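Long-range contacts in uncharacterized aldehyde dehydrogenase AldY (Bacillus subtilis, PDB 4DNG), which probably oxidises aldehydes to carboxylates with NAD(+) as the hydride acceptor, and may help protect cells against stress from ethanol and related compounds: residues Lys69-Lys74 and Lys192-Ala197; Arg292-Gln297 and Thr388-Gly393. One frame throughout, in Å; residues are numbered along the deposited sequence.

Contact 1 (Lys69-Lys74 and Lys192-Ala197)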
ATOM      1  N   LYS A  69     -26.450   5.590  -5.132  1.00 81.91           N
ATOM      2  CA  LYS A  69     -26.742   5.063  -6.464  1.00 86.03           C
ATOM      3  C   LYS A  69     -27.412   6.135  -7.322  1.00 85.29           C
ATOM      4  O   LYS A  69     -27.092   6.269  -8.508  1.00 89.75           O
ATOM      5  CB  LYS A  69     -27.599   3.796  -6.403  1.00 94.21           C
ATOM      6  CG  LYS A  69     -26.930   2.624  -5.697  1.00101.15           C
ATOM      7  CD  LYS A  69     -27.825   1.391  -5.648  1.00 99.01           C
ATOM      8  CE  LYS A  69     -27.776   0.604  -6.951  1.00104.50           C
ATOM      9  NZ  LYS A  69     -28.866  -0.410  -7.025  1.00110.75           N
ATOM     10  N   ALA A  70     -28.321   6.902  -6.713  1.00 78.23           N
ATOM     11  CA  ALA A  70     -29.033   7.991  -7.402  1.00 78.67           C
ATOM     12  C   ALA A  70     -28.079   9.059  -7.960  1.00 83.36           C
ATOM     13  O   ALA A  70     -28.189   9.478  -9.126  1.00 88.24           O
ATOM     14  CB  ALA A  70     -30.052   8.626  -6.471  1.00 75.85           C
ATOM     15  N   VAL A  71     -27.123   9.469  -7.129  1.00 78.19           N
ATOM     16  CA  VAL A  71     -26.104  10.432  -7.530  1.00 74.50           C
ATOM     17  C   VAL A  71     -25.317   9.926  -8.750  1.00 72.18           C
ATOM     18  O   VAL A  71     -25.096  10.667  -9.708  1.00 73.73           O
ATOM     19  CB  VAL A  71     -25.219  10.795  -6.320  1.00 70.95           C
ATOM     20  CG1 VAL A  71     -23.860  11.347  -6.724  1.00 65.46           C
ATOM     21  CG2 VAL A  71     -25.964  11.778  -5.431  1.00 73.71           C
ATOM     22  N   LEU A  72     -24.959   8.650  -8.745  1.00 70.66           N
ATOM     23  CA  LEU A  72     -24.171   8.088  -9.838  1.00 74.05           C
ATOM     24  C   LEU A  72     -24.991   7.951 -11.082  1.00 80.20           C
ATOM     25  O   LEU A  72     -24.483   8.217 -12.180  1.00 78.18           O
ATOM     26  CB  LEU A  72     -23.577   6.732  -9.471  1.00 75.57           C
ATOM     27  CG  LEU A  72     -22.687   6.746  -8.225  1.00 80.82           C
ATOM     28  CD1 LEU A  72     -22.417   5.315  -7.751  1.00 85.40           C
ATOM     29  CD2 LEU A  72     -21.394   7.528  -8.446  1.00 77.64           C
ATOM     30  N   GLN A  73     -26.252   7.538 -10.905  1.00 83.09           N
ATOM     31  CA  GLN A  73     -27.183   7.378 -12.010  1.00 80.73           C
ATOM     32  C   GLN A  73     -27.357   8.703 -12.733  1.00 79.96           C
ATOM     33  O   GLN A  73     -27.127   8.778 -13.940  1.00 78.94           O
ATOM     34  CB  GLN A  73     -28.533   6.837 -11.532  1.00 96.93           C
ATOM     35  CG  GLN A  73     -28.641   5.321 -11.524  1.00105.12           C
ATOM     36  CD  GLN A  73     -29.138   4.755 -12.843  1.00110.26           C
ATOM     37  OE1 GLN A  73     -28.382   4.618 -13.810  1.00 96.92           O
ATOM     38  NE2 GLN A  73     -30.422   4.407 -12.883  1.00128.57           N
ATOM     39  N   LYS A  74     -27.726   9.756 -11.999  1.00 80.16           N
ATOM     40  CA  LYS A  74     -27.932  11.064 -12.623  1.00 75.53           C
ATOM     41  C   LYS A  74     -26.638  11.555 -13.266  1.00 71.43           C
ATOM     42  O   LYS A  74     -26.671  12.109 -14.361  1.00 70.69           O
ATOM     43  CB  LYS A  74     -28.496  12.069 -11.629  1.00 83.28           C
ATOM     44  CG  LYS A  74     -29.847  11.647 -11.049  1.00 93.33           C
ATOM     45  CD  LYS A  74     -30.642  12.828 -10.530  1.00 97.89           C
ATOM     46  CE  LYS A  74     -31.980  12.381  -9.957  1.00103.50           C
ATOM     47  NZ  LYS A  74     -31.876  11.890  -8.552  1.00 98.02           N
ATOM     48  N   LYS A 192     -19.516  19.220 -13.315  1.00 65.60           N
ATOM     49  CA  LYS A 192     -20.863  19.587 -13.762  1.00 72.18           C
ATOM     50  C   LYS A 192     -21.852  18.405 -13.648  1.00 74.61           C
ATOM     51  O   LYS A 192     -23.007  18.567 -13.253  1.00 75.37           O
ATOM     52  CB  LYS A 192     -20.824  20.153 -15.187  1.00 69.17           C
ATOM     53  CG  LYS A 192     -22.162  20.662 -15.693  1.00 78.60           C
ATOM     54  CD  LYS A 192     -22.449  22.115 -15.346  1.00 86.42           C
ATOM     55  CE  LYS A 192     -23.921  22.463 -15.606  1.00105.74           C
ATOM     56  NZ  LYS A 192     -24.443  22.171 -16.982  1.00106.31           N
ATOM     57  N   ALA A 193     -21.373  17.214 -13.994  1.00 76.66           N
ATOM     58  CA  ALA A 193     -22.184  16.010 -13.940  1.00 67.58           C
ATOM     59  C   ALA A 193     -22.644  15.701 -12.526  1.00 71.70           C
ATOM     60  O   ALA A 193     -23.804  15.351 -12.318  1.00 77.02           O
ATOM     61  CB  ALA A 193     -21.399  14.839 -14.507  1.00 62.42           C
ATOM     62  N   PHE A 194     -21.742  15.830 -11.549  1.00 65.30           N
ATOM     63  CA  PHE A 194     -22.083  15.461 -10.195  1.00 64.90           C
ATOM     64  C   PHE A 194     -22.931  16.528  -9.534  1.00 68.11           C
ATOM     65  O   PHE A 194     -23.794  16.225  -8.686  1.00 69.90           O
ATOM     66  CB  PHE A 194     -20.829  15.122  -9.386  1.00 65.15           C
ATOM     67  CG  PHE A 194     -20.349  13.717  -9.607  1.00 62.51           C
ATOM     68  CD1 PHE A 194     -20.982  12.646  -8.979  1.00 61.83           C
ATOM     69  CD2 PHE A 194     -19.302  13.457 -10.488  1.00 61.69           C
ATOM     70  CE1 PHE A 194     -20.553  11.342  -9.197  1.00 58.80           C
ATOM     71  CE2 PHE A 194     -18.863  12.162 -10.703  1.00 55.59           C
ATOM     72  CZ  PHE A 194     -19.487  11.105 -10.064  1.00 54.73           C
ATOM     73  N   GLU A 195     -22.706  17.771  -9.949  1.00 64.01           N
ATOM     74  CA  GLU A 195     -23.537  18.860  -9.495  1.00 66.76           C
ATOM     75  C   GLU A 195     -24.954  18.615 -10.009  1.00 79.00           C
ATOM     76  O   GLU A 195     -25.934  18.684  -9.249  1.00 86.67           O
ATOM     77  CB  GLU A 195     -22.999  20.212  -9.978  1.00 70.60           C
ATOM     78  CG  GLU A 195     -24.092  21.278 -10.089  1.00 78.83           C
ATOM     79  CD  GLU A 195     -23.557  22.648 -10.403  1.00 86.61           C
ATOM     80  OE1 GLU A 195     -22.884  22.784 -11.441  1.00 89.36           O
ATOM     81  OE2 GLU A 195     -23.828  23.586  -9.619  1.00 94.39           O
ATOM     82  N   HIS A 196     -25.067  18.313 -11.297  1.00 77.47           N
ATOM     83  CA  HIS A 196     -26.367  18.008 -11.882  1.00 78.80           C
ATOM     84  C   HIS A 196     -27.061  16.952 -11.056  1.00 81.84           C
ATOM     85  O   HIS A 196     -28.277  16.953 -10.924  1.00 94.57           O
ATOM     86  CB  HIS A 196     -26.173  17.545 -13.317  1.00 78.01           C
ATOM     87  CG  HIS A 196     -27.443  17.136 -14.003  1.00 88.42           C
ATOM     88  ND1 HIS A 196     -28.282  18.030 -14.569  1.00 89.15           N
ATOM     89  CD2 HIS A 196     -28.007  15.878 -14.205  1.00 91.93           C
ATOM     90  CE1 HIS A 196     -29.320  17.378 -15.107  1.00 92.45           C
ATOM     91  NE2 HIS A 196     -29.152  16.060 -14.885  1.00 92.15           N
ATOM     92  N   ALA A 197     -26.275  16.062 -10.460  1.00 74.29           N
ATOM     93  CA  ALA A 197     -26.797  14.888  -9.778  1.00 73.42           C
ATOM     94  C   ALA A 197     -27.124  15.125  -8.299  1.00 71.10           C
ATOM     95  O   ALA A 197     -27.449  14.184  -7.569  1.00 73.22           O
ATOM     96  CB  ALA A 197     -25.822  13.720  -9.933  1.00 71.89           C
TER
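Val71 meets the ring of Phe194 with CG1, the branch set anti to its backbone N (chi1 158°), while the ring swings out from its own helix with CG anti to the carbonyl carbon (chi1 -82°). The ring presents an edge: Val71 CG1 lies 3.9 Å from Phe194 CD1, near the ring plane, and the two side chains cross at about a right angle. At the same ring's edge, Leu72 CD2 reaches Phe194 CE1 at 4.0 Å; the leucine's bond to CB points away, but CD2 bends back to the ring.

The backbones draw nearest at Lys74 and Ala197, the residue just past the end of helix 183-196. The methyl of Ala197 points into the space between them. Ala197 CB sits 3.6 Å from Lys74 CB and also lies against the carbonyl oxygen of Val71, whereas the lysine chain beyond CB leads off from the contact. On the exposed border the His196 imidazole turns an edge, through CD2, toward Lys74 O at 4.0 Å.

The helix segments cross at 128° with their axes 8.6 Å apart, consistent with the small Ala197 at the closest point. Helix 98-118 backs Leu72, and the Phe194 ring lies between helix 65-81 and Met161 and Ile164 of helix 156-169. This is helix-helix packing away from the active site, in what is probably the NAD(+)-binding half of the aldehyde dehydrogenase fold. No hydrogen bond spans the segments, so their cohesion rests on van der Waals contact and buried apolar surface, with Lys74 and His196 at the margin.

Contact 2 (Arg292-Gln297 and Thr388-Gly393); sequences RIIVHQ and TIIKAG
Ile293 and Ile390 carry the central exchange of a parallel strand pair, in which residues of one strand both give to and receive from the other. Ile293 N donates to Thr388 O at 2.7 Å, and Ile293 O accepts from Ile390 N at the same 2.7 Å. The ladder continues with Val295 N to Ile390 O, 2.9 Å and nearly straight at 172°. Its next rung is less regular: Ala392 N lies 3.2 Å from Val295 O, 47° out of the carbonyl plane. A weak bond from Gln297 N to Ala392 O closes the series, just where the first strand gives way to a helix.

The intervening amides face outward. Those of Arg292, Ile294 and His296 bond to strand 258-262, through Phe260 and Val262, and Ile389 pairs with Phe368 on the far strand. Gly393 N is satisfied by Glu397 OE1. His296, with CG anti to its backbone N (chi1 -170°), caps the incoming helix weakly through ND1 to Asp298 N, with Ala392 O over one ring face. The guanidinium of Arg292 is held by Met401 O and Asn257 OD1, while Arg292 CB lies 3.8 Å from Ile390 CD1.

Ile293, Val295 and Ile389 share one face, Ile293 CD1 meeting Ile389 CD1 at 4.0 Å; Ile294 CG2 touches Ala392 CB on the other. Helix 297-313 covers the first face through Phe303 and Tyr300, helix 395-403 the second through Ala398, Met401 and Ala402, so the pair lies inside a sheet, probably that of the catalytic domain, flanked by strands 258-262 and 362-369.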
ATOM      1  N   ARG A 292       6.555  -1.223 -27.600  1.00 93.99           N
ATOM      2  CA  ARG A 292       7.329  -2.079 -28.450  1.00 88.13           C
ATOM      3  C   ARG A 292       6.562  -3.373 -28.742  1.00 82.80           C
ATOM      4  O   ARG A 292       5.786  -3.875 -27.910  1.00 68.36           O
ATOM      5  CB  ARG A 292       8.701  -2.351 -27.822  1.00 86.55           C
ATOM      6  CG  ARG A 292       8.680  -3.273 -26.625  1.00 78.61           C
ATOM      7  CD  ARG A 292       9.866  -3.041 -25.691  1.00 84.10           C
ATOM      8  NE  ARG A 292       9.461  -3.304 -24.308  1.00 77.57           N
ATOM      9  CZ  ARG A 292       9.473  -4.498 -23.724  1.00 76.59           C
ATOM     10  NH1 ARG A 292       9.051  -4.620 -22.477  1.00 82.43           N
ATOM     11  NH2 ARG A 292       9.910  -5.568 -24.371  1.00 76.25           N
ATOM     12  N   ILE A 293       6.792  -3.886 -29.948  1.00 78.71           N
ATOM     13  CA  ILE A 293       6.059  -5.009 -30.478  1.00 73.18           C
ATOM     14  C   ILE A 293       7.100  -6.077 -30.760  1.00 76.60           C
ATOM     15  O   ILE A 293       8.068  -5.852 -31.490  1.00 73.41           O
ATOM     16  CB  ILE A 293       5.278  -4.632 -31.760  1.00 71.09           C
ATOM     17  CG1 ILE A 293       4.205  -3.581 -31.449  1.00 68.04           C
ATOM     18  CG2 ILE A 293       4.632  -5.860 -32.384  1.00 72.45           C
ATOM     19  CD1 ILE A 293       3.701  -2.816 -32.661  1.00 64.50           C
ATOM     20  N   ILE A 294       6.896  -7.231 -30.137  1.00 76.18           N
ATOM     21  CA  ILE A 294       7.840  -8.322 -30.196  1.00 84.17           C
ATOM     22  C   ILE A 294       7.196  -9.419 -31.025  1.00 84.90           C
ATOM     23  O   ILE A 294       6.084  -9.861 -30.731  1.00 85.12           O
ATOM     24  CB  ILE A 294       8.170  -8.825 -28.779  1.00 82.73           C
ATOM     25  CG1 ILE A 294       8.576  -7.640 -27.886  1.00 83.58           C
ATOM     26  CG2 ILE A 294       9.247  -9.896 -28.832  1.00 73.76           C
ATOM     27  CD1 ILE A 294       8.300  -7.838 -26.413  1.00 83.40           C
ATOM     28  N   VAL A 295       7.890  -9.832 -32.079  1.00 77.98           N
ATOM     29  CA  VAL A 295       7.341 -10.768 -33.030  1.00 78.86           C
ATOM     30  C   VAL A 295       8.343 -11.883 -33.326  1.00 86.09           C
ATOM     31  O   VAL A 295       9.481 -11.609 -33.741  1.00 90.92           O
ATOM     32  CB  VAL A 295       6.931 -10.063 -34.336  1.00 79.23           C
ATOM     33  CG1 VAL A 295       6.303 -11.055 -35.302  1.00 77.06           C
ATOM     34  CG2 VAL A 295       5.955  -8.933 -34.048  1.00 81.87           C
ATOM     35  N   HIS A 296       7.901 -13.124 -33.101  1.00 79.60           N
ATOM     36  CA  HIS A 296       8.656 -14.350 -33.429  1.00 85.17           C
ATOM     37  C   HIS A 296       9.167 -14.338 -34.840  1.00 90.57           C
ATOM     38  O   HIS A 296       8.532 -13.749 -35.728  1.00 95.36           O
ATOM     39  CB  HIS A 296       7.778 -15.587 -33.220  1.00 82.26           C
ATOM     40  CG  HIS A 296       8.532 -16.893 -33.298  1.00 86.45           C
ATOM     41  ND1 HIS A 296       8.712 -17.564 -34.458  1.00 89.19           N
ATOM     42  CD2 HIS A 296       9.157 -17.651 -32.305  1.00 87.05           C
ATOM     43  CE1 HIS A 296       9.416 -18.687 -34.221  1.00 87.41           C
ATOM     44  NE2 HIS A 296       9.687 -18.738 -32.905  1.00 88.45           N
ATOM     45  N   GLN A 297      10.301 -15.015 -35.053  1.00 85.66           N
ATOM     46  CA  GLN A 297      11.021 -15.000 -36.341  1.00 87.31           C
ATOM     47  C   GLN A 297      10.262 -15.492 -37.591  1.00 89.26           C
ATOM     48  O   GLN A 297      10.284 -14.813 -38.617  1.00 88.81           O
ATOM     49  CB  GLN A 297      12.391 -15.697 -36.220  1.00 90.39           C
ATOM     50  CG  GLN A 297      12.350 -17.175 -35.829  1.00 91.78           C
ATOM     51  CD  GLN A 297      13.711 -17.855 -35.908  1.00 95.60           C
ATOM     52  OE1 GLN A 297      14.709 -17.364 -35.371  1.00 93.70           O
ATOM     53  NE2 GLN A 297      13.753 -19.004 -36.568  1.00104.04           N
ATOM     54  N   THR A 388       7.839   0.269 -32.502  1.00 72.13           N
ATOM     55  CA  THR A 388       9.136  -0.393 -32.557  1.00 75.74           C
ATOM     56  C   THR A 388       8.924  -1.919 -32.593  1.00 77.01           C
ATOM     57  O   THR A 388       8.274  -2.496 -31.713  1.00 75.22           O
ATOM     58  CB  THR A 388      10.036   0.022 -31.367  1.00 76.76           C
ATOM     59  OG1 THR A 388      10.102   1.452 -31.280  1.00 83.43           O
ATOM     60  CG2 THR A 388      11.440  -0.528 -31.527  1.00 72.05           C
ATOM     61  N   ILE A 389       9.459  -2.556 -33.629  1.00 74.98           N
ATOM     62  CA  ILE A 389       9.265  -3.985 -33.821  1.00 77.82           C
ATOM     63  C   ILE A 389      10.577  -4.686 -33.533  1.00 82.61           C
ATOM     64  O   ILE A 389      11.636  -4.300 -34.052  1.00 82.76           O
ATOM     65  CB  ILE A 389       8.811  -4.340 -35.250  1.00 84.30           C
ATOM     66  CG1 ILE A 389       7.865  -3.261 -35.839  1.00 92.60           C
ATOM     67  CG2 ILE A 389       8.246  -5.756 -35.290  1.00 83.92           C
ATOM     68  CD1 ILE A 389       6.378  -3.437 -35.579  1.00 94.80           C
ATOM     69  N   ILE A 390      10.483  -5.713 -32.695  1.00 81.02           N
ATOM     70  CA  ILE A 390      11.629  -6.464 -32.232  1.00 84.19           C
ATOM     71  C   ILE A 390      11.523  -7.937 -32.634  1.00 82.61           C
ATOM     72  O   ILE A 390      10.479  -8.566 -32.471  1.00 77.94           O
ATOM     73  CB  ILE A 390      11.778  -6.339 -30.700  1.00 87.39           C
ATOM     74  CG1 ILE A 390      12.056  -4.879 -30.337  1.00 82.59           C
ATOM     75  CG2 ILE A 390      12.867  -7.287 -30.160  1.00 79.18           C
ATOM     76  CD1 ILE A 390      11.580  -4.491 -28.956  1.00 79.63           C
ATOM     77  N   LYS A 391      12.628  -8.461 -33.155  1.00 87.37           N
ATOM     78  CA  LYS A 391      12.749  -9.849 -33.561  1.00 89.48           C
ATOM     79  C   LYS A 391      13.013 -10.748 -32.347  1.00 87.41           C
ATOM     80  O   LYS A 391      13.867 -10.439 -31.519  1.00 84.89           O
ATOM     81  CB  LYS A 391      13.903  -9.971 -34.565  1.00 89.76           C
ATOM     82  CG  LYS A 391      14.025 -11.305 -35.292  1.00 95.79           C
ATOM     83  CD  LYS A 391      12.987 -11.424 -36.396  1.00102.40           C
ATOM     84  CE  LYS A 391      13.494 -12.191 -37.605  1.00106.40           C
ATOM     85  NZ  LYS A 391      14.269 -11.315 -38.531  1.00109.14           N
ATOM     86  N   ALA A 392      12.273 -11.854 -32.258  1.00 87.71           N
ATOM     87  CA  ALA A 392      12.537 -12.933 -31.289  1.00 84.28           C
ATOM     88  C   ALA A 392      12.827 -14.256 -32.018  1.00 82.95           C
ATOM     89  O   ALA A 392      12.128 -14.615 -32.979  1.00 83.42           O
ATOM     90  CB  ALA A 392      11.364 -13.094 -30.320  1.00 80.96           C
ATOM     91  N   GLY A 393      13.866 -14.962 -31.566  1.00 82.02           N
ATOM     92  CA  GLY A 393      14.239 -16.276 -32.105  1.00 84.50           C
ATOM     93  C   GLY A 393      13.517 -17.475 -31.485  1.00 89.29           C
ATOM     94  O   GLY A 393      13.645 -18.591 -31.972  1.00 96.60           O
TER

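Overall arrangement
Both contacts are largely buried, yet each runs out to an exposed margin, and they occupy opposite sides of the chain's centre, their own centres about 47 Å apart. They share no helix or strand. Contact 1 joins two helices in the half of the fold holding the sheet with strand 226-231, which probably binds NAD(+); contact 2 belongs to the other large sheet. Chemistry follows architecture: the helices already satisfy most of their amides internally and meet through apolar groups, whereas the parallel strands satisfy part of their amides through each other and add apolar packing on both faces. Residues 69-74 with 192-197 bury 293 Å², about half the 598 Å² of 292-297 with 388-393.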